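Local structure of probable outer membrane protein (Pseudomonas aeruginosa, 3DWO) at residues S28-I40 with P212-D224. The protein is a FadL-family beta-barrel of the outer membrane that probably carries long-chain fatty acids or similar hydrophobic compounds across the outer membrane. Residues are numbered along the deposited sequence; the frame is centred on the assembly and turned at random.
Sequences SAAFNNPAAMAFI and PGFFAGAVWKPTD. With C8E ((hydroxyethyloxy)tri(ethyloxy)octane), chain M.
Phe31 meets Phe215 in a T-shaped pair. The edge of Phe31 points at the face of Phe215, with planes at 66° and CD1 of Phe31 3.9 Å from CZ of Phe215. CG of Phe215 lies between the backbone N and the carbonyl carbon (chi1 53°), which lifts the ring off the strand toward residues 30-34. The ring of Pro34 lies at the edge of Phe215, its CD 4.0 Å from CD2 of Phe215.

Gly217 lets the chain at Asn33-Ala35 come close. With no side chain at Gly217, OD1 of Asn33 comes to 3.6 Å from its CA. The same OD1 accepts a weak hydrogen bond from N of Ala35 (3.3 Å). CB of Ala35 rests on the strand backbone, 3.4 Å from O of Gly217.

The two branches of Val219 have different partners. CG2 reaches the backbone N of Ala36 at 3.4 Å and also touches CB of Ala35 and Ala36. CG1 meets CE2 of Phe39. CD of Lys221 lies over the centre of the Phe39 ring, 3.9 Å from the centroid, in a CH-pi contact.

His233 backs the aromatic pair, stacking on Phe215 and meeting Phe31 edge-to-face. Phe214, Ala216 and Trp220 are on the outer surface of the barrel, and detergent touches Phe214. The 28-40 segment therefore packs against the inner face of the barrel wall, consistent with the N-terminal hatch that plugs the lumen in the FadL family. Strand 201-220 pairs there with strands 158-177 and 226-248. Ser149 OG of strand 138-153 is hydrogen-bonded to Ala30 O, and Ser159 OG of strand 158-177 to Ala35 O.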
ATOM      1  N   SER A  28       4.702   3.372 -19.785  1.00 30.13           N
ATOM      2  CA  SER A  28       4.346   2.669 -18.551  1.00 30.13           C
ATOM      3  C   SER A  28       4.051   1.202 -18.850  1.00 29.13           C
ATOM      4  O   SER A  28       3.936   0.381 -17.939  1.00 27.15           O
ATOM      5  CB  SER A  28       3.119   3.304 -17.895  1.00 30.77           C
ATOM      6  OG  SER A  28       1.971   3.141 -18.707  1.00 33.81           O
ATOM      7  N   ALA A  29       3.923   0.879 -20.134  1.00 27.95           N
ATOM      8  CA  ALA A  29       3.650  -0.491 -20.547  1.00 29.90           C
ATOM      9  C   ALA A  29       4.809  -1.417 -20.176  1.00 29.34           C
ATOM     10  O   ALA A  29       4.631  -2.622 -20.042  1.00 29.07           O
ATOM     11  CB  ALA A  29       3.406  -0.543 -22.057  1.00 31.11           C
ATOM     12  N   ALA A  30       5.998  -0.847 -20.016  1.00 31.02           N
ATOM     13  CA  ALA A  30       7.176  -1.632 -19.664  1.00 30.99           C
ATOM     14  C   ALA A  30       6.919  -2.491 -18.421  1.00 31.73           C
ATOM     15  O   ALA A  30       7.545  -3.537 -18.238  1.00 33.70           O
ATOM     16  CB  ALA A  30       8.364  -0.710 -19.433  1.00 29.79           C
ATOM     17  N   PHE A  31       5.986  -2.060 -17.578  1.00 29.83           N
ATOM     18  CA  PHE A  31       5.675  -2.810 -16.364  1.00 29.45           C
ATOM     19  C   PHE A  31       4.228  -3.296 -16.301  1.00 29.33           C
ATOM     20  O   PHE A  31       3.974  -4.481 -16.097  1.00 29.18           O
ATOM     21  CB  PHE A  31       5.975  -1.955 -15.126  1.00 28.56           C
ATOM     22  CG  PHE A  31       5.576  -2.600 -13.826  1.00 28.63           C
ATOM     23  CD1 PHE A  31       6.248  -3.723 -13.353  1.00 27.05           C
ATOM     24  CD2 PHE A  31       4.514  -2.094 -13.080  1.00 27.50           C
ATOM     25  CE1 PHE A  31       5.868  -4.332 -12.156  1.00 28.64           C
ATOM     26  CE2 PHE A  31       4.125  -2.697 -11.882  1.00 29.19           C
ATOM     27  CZ  PHE A  31       4.803  -3.817 -11.419  1.00 27.24           C
ATOM     28  N   ASN A  32       3.290  -2.375 -16.485  1.00 29.96           N
ATOM     29  CA  ASN A  32       1.866  -2.682 -16.409  1.00 31.53           C
ATOM     30  C   ASN A  32       1.368  -3.762 -17.380  1.00 33.06           C
ATOM     31  O   ASN A  32       0.612  -4.652 -16.986  1.00 33.08           O
ATOM     32  CB  ASN A  32       1.088  -1.375 -16.541  1.00 31.63           C
ATOM     33  CG  ASN A  32       1.444  -0.389 -15.427  1.00 34.56           C
ATOM     34  OD1 ASN A  32       1.363  -0.727 -14.245  1.00 33.39           O
ATOM     35  ND2 ASN A  32       1.849   0.825 -15.798  1.00 34.22           N
ATOM     36  N   ASN A  33       1.770  -3.682 -18.642  1.00 33.41           N
ATOM     37  CA  ASN A  33       1.413  -4.707 -19.617  1.00 33.96           C
ATOM     38  C   ASN A  33       2.504  -4.654 -20.667  1.00 33.70           C
ATOM     39  O   ASN A  33       2.399  -3.930 -21.657  1.00 33.94           O
ATOM     40  CB  ASN A  33       0.047  -4.464 -20.270  1.00 35.70           C
ATOM     41  CG  ASN A  33      -0.476  -5.709 -20.993  1.00 37.95           C
ATOM     42  OD1 ASN A  33       0.285  -6.419 -21.657  1.00 38.20           O
ATOM     43  ND2 ASN A  33      -1.772  -5.978 -20.861  1.00 37.28           N
ATOM     44  N   PRO A  34       3.584  -5.417 -20.453  1.00 33.07           N
ATOM     45  CA  PRO A  34       4.715  -5.456 -21.382  1.00 32.03           C
ATOM     46  C   PRO A  34       4.347  -5.779 -22.833  1.00 32.67           C
ATOM     47  O   PRO A  34       5.021  -5.339 -23.760  1.00 32.27           O
ATOM     48  CB  PRO A  34       5.648  -6.493 -20.747  1.00 32.11           C
ATOM     49  CG  PRO A  34       4.708  -7.397 -20.001  1.00 32.70           C
ATOM     50  CD  PRO A  34       3.746  -6.415 -19.381  1.00 32.10           C
ATOM     51  N   ALA A  35       3.274  -6.535 -23.033  1.00 32.29           N
ATOM     52  CA  ALA A  35       2.853  -6.890 -24.385  1.00 33.18           C
ATOM     53  C   ALA A  35       2.558  -5.660 -25.246  1.00 33.81           C
ATOM     54  O   ALA A  35       2.874  -5.645 -26.435  1.00 34.11           O
ATOM     55  CB  ALA A  35       1.625  -7.799 -24.330  1.00 32.10           C
ATOM     56  N   ALA A  36       1.964  -4.630 -24.646  1.00 33.27           N
ATOM     57  CA  ALA A  36       1.617  -3.407 -25.368  1.00 34.35           C
ATOM     58  C   ALA A  36       2.849  -2.700 -25.919  1.00 35.91           C
ATOM     59  O   ALA A  36       2.757  -1.818 -26.777  1.00 36.47           O
ATOM     60  CB  ALA A  36       0.839  -2.464 -24.453  1.00 32.93           C
ATOM     61  N   MET A  37       4.006  -3.100 -25.418  1.00 36.61           N
ATOM     62  CA  MET A  37       5.277  -2.527 -25.829  1.00 37.59           C
ATOM     63  C   MET A  37       5.553  -2.846 -27.308  1.00 38.51           C
ATOM     64  O   MET A  37       6.275  -2.120 -27.996  1.00 38.34           O
ATOM     65  CB  MET A  37       6.366  -3.121 -24.937  1.00 36.98           C
ATOM     66  CG  MET A  37       7.477  -2.186 -24.554  1.00 38.00           C
ATOM     67  SD  MET A  37       8.321  -2.791 -23.077  1.00 32.89           S
ATOM     68  CE  MET A  37       8.598  -4.510 -23.481  1.00 33.27           C
ATOM     69  N   ALA A  38       4.965  -3.936 -27.788  1.00 39.10           N
ATOM     70  CA  ALA A  38       5.152  -4.373 -29.165  1.00 40.33           C
ATOM     71  C   ALA A  38       4.544  -3.411 -30.184  1.00 41.16           C
ATOM     72  O   ALA A  38       4.758  -3.556 -31.385  1.00 39.57           O
ATOM     73  CB  ALA A  38       4.558  -5.767 -29.345  1.00 39.15           C
ATOM     74  N   PHE A  39       3.795  -2.425 -29.706  1.00 42.33           N
ATOM     75  CA  PHE A  39       3.164  -1.468 -30.598  1.00 43.31           C
ATOM     76  C   PHE A  39       3.697  -0.056 -30.427  1.00 44.39           C
ATOM     77  O   PHE A  39       3.133   0.899 -30.957  1.00 44.60           O
ATOM     78  CB  PHE A  39       1.650  -1.518 -30.397  1.00 42.98           C
ATOM     79  CG  PHE A  39       1.055  -2.841 -30.769  1.00 44.10           C
ATOM     80  CD1 PHE A  39       0.896  -3.195 -32.107  1.00 45.15           C
ATOM     81  CD2 PHE A  39       0.719  -3.767 -29.789  1.00 44.29           C
ATOM     82  CE1 PHE A  39       0.415  -4.458 -32.464  1.00 45.32           C
ATOM     83  CE2 PHE A  39       0.239  -5.031 -30.132  1.00 44.37           C
ATOM     84  CZ  PHE A  39       0.087  -5.377 -31.473  1.00 45.08           C
ATOM     85  N   ILE A  40       4.789   0.067 -29.681  1.00 46.44           N
ATOM     86  CA  ILE A  40       5.431   1.358 -29.468  1.00 47.84           C
ATOM     87  C   ILE A  40       6.531   1.412 -30.516  1.00 50.26           C
ATOM     88  O   ILE A  40       7.517   0.681 -30.437  1.00 50.87           O
ATOM     89  CB  ILE A  40       6.019   1.467 -28.043  1.00 45.78           C
ATOM     90  CG1 ILE A  40       4.874   1.588 -27.033  1.00 44.92           C
ATOM     91  CG2 ILE A  40       6.955   2.662 -27.945  1.00 44.22           C
ATOM     92  CD1 ILE A  40       5.312   1.670 -25.593  1.00 43.45           C
ATOM     93  N   PRO A 212      12.488 -11.371  -6.032  1.00 29.76           N
ATOM     94  CA  PRO A 212      12.019 -11.285  -7.419  1.00 29.94           C
ATOM     95  C   PRO A 212      10.548 -11.593  -7.633  1.00 30.71           C
ATOM     96  O   PRO A 212       9.953 -12.399  -6.916  1.00 29.97           O
ATOM     97  CB  PRO A 212      12.890 -12.308  -8.154  1.00 29.82           C
ATOM     98  CG  PRO A 212      13.870 -12.832  -7.095  1.00 31.58           C
ATOM     99  CD  PRO A 212      13.156 -12.659  -5.808  1.00 30.33           C
ATOM    100  N   GLY A 213       9.980 -10.956  -8.651  1.00 30.42           N
ATOM    101  CA  GLY A 213       8.591 -11.169  -8.995  1.00 30.99           C
ATOM    102  C   GLY A 213       8.458 -11.291 -10.503  1.00 30.88           C
ATOM    103  O   GLY A 213       9.303 -10.802 -11.254  1.00 30.36           O
ATOM    104  N   PHE A 214       7.398 -11.942 -10.954  1.00 30.45           N
ATOM    105  CA  PHE A 214       7.190 -12.113 -12.378  1.00 31.89           C
ATOM    106  C   PHE A 214       5.805 -11.654 -12.809  1.00 31.39           C
ATOM    107  O   PHE A 214       4.847 -11.714 -12.039  1.00 30.90           O
ATOM    108  CB  PHE A 214       7.428 -13.577 -12.745  1.00 34.25           C
ATOM    109  CG  PHE A 214       8.831 -14.039 -12.457  1.00 37.89           C
ATOM    110  CD1 PHE A 214       9.845 -13.863 -13.398  1.00 39.59           C
ATOM    111  CD2 PHE A 214       9.159 -14.581 -11.216  1.00 40.22           C
ATOM    112  CE1 PHE A 214      11.165 -14.216 -13.107  1.00 41.08           C
ATOM    113  CE2 PHE A 214      10.475 -14.938 -10.911  1.00 40.52           C
ATOM    114  CZ  PHE A 214      11.480 -14.754 -11.859  1.00 41.12           C
ATOM    115  N   PHE A 215       5.719 -11.162 -14.038  1.00 29.65           N
ATOM    116  CA  PHE A 215       4.459 -10.700 -14.594  1.00 30.29           C
ATOM    117  C   PHE A 215       4.468 -10.932 -16.103  1.00 31.14           C
ATOM    118  O   PHE A 215       5.533 -11.091 -16.709  1.00 30.67           O
ATOM    119  CB  PHE A 215       4.245  -9.215 -14.292  1.00 28.90           C
ATOM    120  CG  PHE A 215       5.387  -8.339 -14.716  1.00 29.84           C
ATOM    121  CD1 PHE A 215       6.507  -8.195 -13.905  1.00 29.11           C
ATOM    122  CD2 PHE A 215       5.339  -7.651 -15.925  1.00 28.94           C
ATOM    123  CE1 PHE A 215       7.562  -7.375 -14.290  1.00 29.54           C
ATOM    124  CE2 PHE A 215       6.384  -6.832 -16.319  1.00 29.28           C
ATOM    125  CZ  PHE A 215       7.500  -6.690 -15.501  1.00 29.83           C
ATOM    126  N   ALA A 216       3.282 -10.952 -16.701  1.00 31.26           N
ATOM    127  CA  ALA A 216       3.147 -11.179 -18.135  1.00 30.92           C
ATOM    128  C   ALA A 216       1.890 -10.498 -18.655  1.00 32.04           C
ATOM    129  O   ALA A 216       1.039 -10.061 -17.878  1.00 32.36           O
ATOM    130  CB  ALA A 216       3.085 -12.677 -18.421  1.00 29.58           C
ATOM    131  N   GLY A 217       1.773 -10.408 -19.973  1.00 33.09           N
ATOM    132  CA  GLY A 217       0.608  -9.778 -20.552  1.00 34.41           C
ATOM    133  C   GLY A 217       0.382 -10.130 -22.005  1.00 35.14           C
ATOM    134  O   GLY A 217       1.241 -10.707 -22.673  1.00 35.01           O
ATOM    135  N   ALA A 218      -0.795  -9.771 -22.494  1.00 35.88           N
ATOM    136  CA  ALA A 218      -1.166 -10.025 -23.873  1.00 35.71           C
ATOM    137  C   ALA A 218      -2.006  -8.856 -24.356  1.00 36.14           C
ATOM    138  O   ALA A 218      -2.778  -8.280 -23.591  1.00 35.35           O
ATOM    139  CB  ALA A 218      -1.958 -11.321 -23.968  1.00 33.81           C
ATOM    140  N   VAL A 219      -1.837  -8.498 -25.624  1.00 38.24           N
ATOM    141  CA  VAL A 219      -2.594  -7.407 -26.220  1.00 40.22           C
ATOM    142  C   VAL A 219      -3.208  -7.889 -27.526  1.00 43.36           C
ATOM    143  O   VAL A 219      -2.574  -8.618 -28.292  1.00 43.59           O
ATOM    144  CB  VAL A 219      -1.703  -6.182 -26.507  1.00 39.24           C
ATOM    145  CG1 VAL A 219      -2.451  -5.184 -27.375  1.00 37.07           C
ATOM    146  CG2 VAL A 219      -1.292  -5.527 -25.199  1.00 39.38           C
ATOM    147  N   TRP A 220      -4.449  -7.477 -27.764  1.00 45.66           N
ATOM    148  CA  TRP A 220      -5.178  -7.853 -28.963  1.00 47.87           C
ATOM    149  C   TRP A 220      -5.856  -6.629 -29.566  1.00 49.30           C
ATOM    150  O   TRP A 220      -6.701  -6.002 -28.924  1.00 49.03           O
ATOM    151  CB  TRP A 220      -6.216  -8.922 -28.611  1.00 48.54           C
ATOM    152  CG  TRP A 220      -7.066  -9.376 -29.756  1.00 51.06           C
ATOM    153  CD1 TRP A 220      -6.650  -9.666 -31.025  1.00 50.78           C
ATOM    154  CD2 TRP A 220      -8.470  -9.666 -29.720  1.00 51.48           C
ATOM    155  NE1 TRP A 220      -7.705 -10.123 -31.778  1.00 51.19           N
ATOM    156  CE2 TRP A 220      -8.834 -10.134 -31.002  1.00 51.55           C
ATOM    157  CE3 TRP A 220      -9.455  -9.581 -28.726  1.00 51.40           C
ATOM    158  CZ2 TRP A 220     -10.145 -10.516 -31.318  1.00 52.06           C
ATOM    159  CZ3 TRP A 220     -10.761  -9.961 -29.042  1.00 52.03           C
ATOM    160  CH2 TRP A 220     -11.091 -10.423 -30.328  1.00 52.49           C
ATOM    161  N   LYS A 221      -5.468  -6.281 -30.790  1.00 51.24           N
ATOM    162  CA  LYS A 221      -6.051  -5.136 -31.489  1.00 53.85           C
ATOM    163  C   LYS A 221      -6.953  -5.661 -32.602  1.00 55.02           C
ATOM    164  O   LYS A 221      -6.514  -5.854 -33.734  1.00 55.50           O
ATOM    165  CB  LYS A 221      -4.954  -4.251 -32.084  1.00 53.21           C
ATOM    166  CG  LYS A 221      -3.919  -3.791 -31.076  1.00 54.66           C
ATOM    167  CD  LYS A 221      -2.995  -2.727 -31.655  1.00 55.19           C
ATOM    168  CE  LYS A 221      -3.655  -1.352 -31.671  1.00 57.03           C
ATOM    169  NZ  LYS A 221      -4.907  -1.308 -32.488  1.00 58.08           N
ATOM    170  N   PRO A 222      -8.232  -5.901 -32.286  1.00 56.16           N
ATOM    171  CA  PRO A 222      -9.196  -6.415 -33.259  1.00 58.13           C
ATOM    172  C   PRO A 222      -9.514  -5.509 -34.440  1.00 60.40           C
ATOM    173  O   PRO A 222      -9.508  -5.963 -35.585  1.00 61.67           O
ATOM    174  CB  PRO A 222     -10.441  -6.674 -32.411  1.00 57.53           C
ATOM    175  CG  PRO A 222      -9.891  -6.919 -31.052  1.00 57.08           C
ATOM    176  CD  PRO A 222      -8.833  -5.859 -30.945  1.00 56.36           C
ATOM    177  N   THR A 223      -9.772  -4.232 -34.177  1.00 62.00           N
ATOM    178  CA  THR A 223     -10.160  -3.326 -35.253  1.00 63.97           C
ATOM    179  C   THR A 223      -9.381  -2.029 -35.456  1.00 65.11           C
ATOM    180  O   THR A 223      -9.952  -1.043 -35.924  1.00 66.16           O
ATOM    181  CB  THR A 223     -11.642  -2.944 -35.100  1.00 64.46           C
ATOM    182  OG1 THR A 223     -11.813  -2.179 -33.898  1.00 65.52           O
ATOM    183  CG2 THR A 223     -12.507  -4.193 -35.015  1.00 63.92           C
ATOM    184  N   ASP A 224      -8.093  -2.010 -35.127  1.00 65.77           N
ATOM    185  CA  ASP A 224      -7.298  -0.792 -35.301  1.00 65.68           C
ATOM    186  C   ASP A 224      -7.866   0.365 -34.467  1.00 64.54           C
ATOM    187  O   ASP A 224      -7.179   1.350 -34.199  1.00 64.12           O
ATOM    188  CB  ASP A 224      -7.261  -0.382 -36.781  1.00 67.95           C
ATOM    189  CG  ASP A 224      -6.574  -1.416 -37.666  1.00 70.72           C
ATOM    190  OD1 ASP A 224      -7.056  -2.567 -37.728  1.00 72.12           O
ATOM    191  OD2 ASP A 224      -5.552  -1.074 -38.304  1.00 71.37           O
TER
HETATM  192  C1  C8E M 463      14.612 -14.882  -2.474  1.00 74.34           C
HETATM  193  C2  C8E M 463      14.946 -13.503  -2.803  1.00 75.10           C
HETATM  194  C3  C8E M 463      16.315 -13.276  -3.213  1.00 75.27           C
HETATM  195  C4  C8E M 463      16.351 -11.994  -3.896  1.00 74.95           C
HETATM  196  C5  C8E M 463      17.517 -11.978  -4.817  1.00 75.44           C
HETATM  197  C6  C8E M 463      17.064 -11.744  -6.169  1.00 76.12           C
HETATM  198  C7  C8E M 463      17.442 -12.998  -6.789  1.00 77.14           C
HETATM  199  C8  C8E M 463      17.717 -12.728  -8.218  1.00 77.49           C
HETATM  200  O9  C8E M 463      16.797 -12.762  -9.298  1.00 77.78           O
HETATM  201  C10 C8E M 463      16.126 -13.985  -9.589  1.00 78.05           C
HETATM  202  C11 C8E M 463      15.236 -13.676 -10.755  1.00 78.05           C
HETATM  203  O12 C8E M 463      15.974 -13.670 -11.995  1.00 77.98           O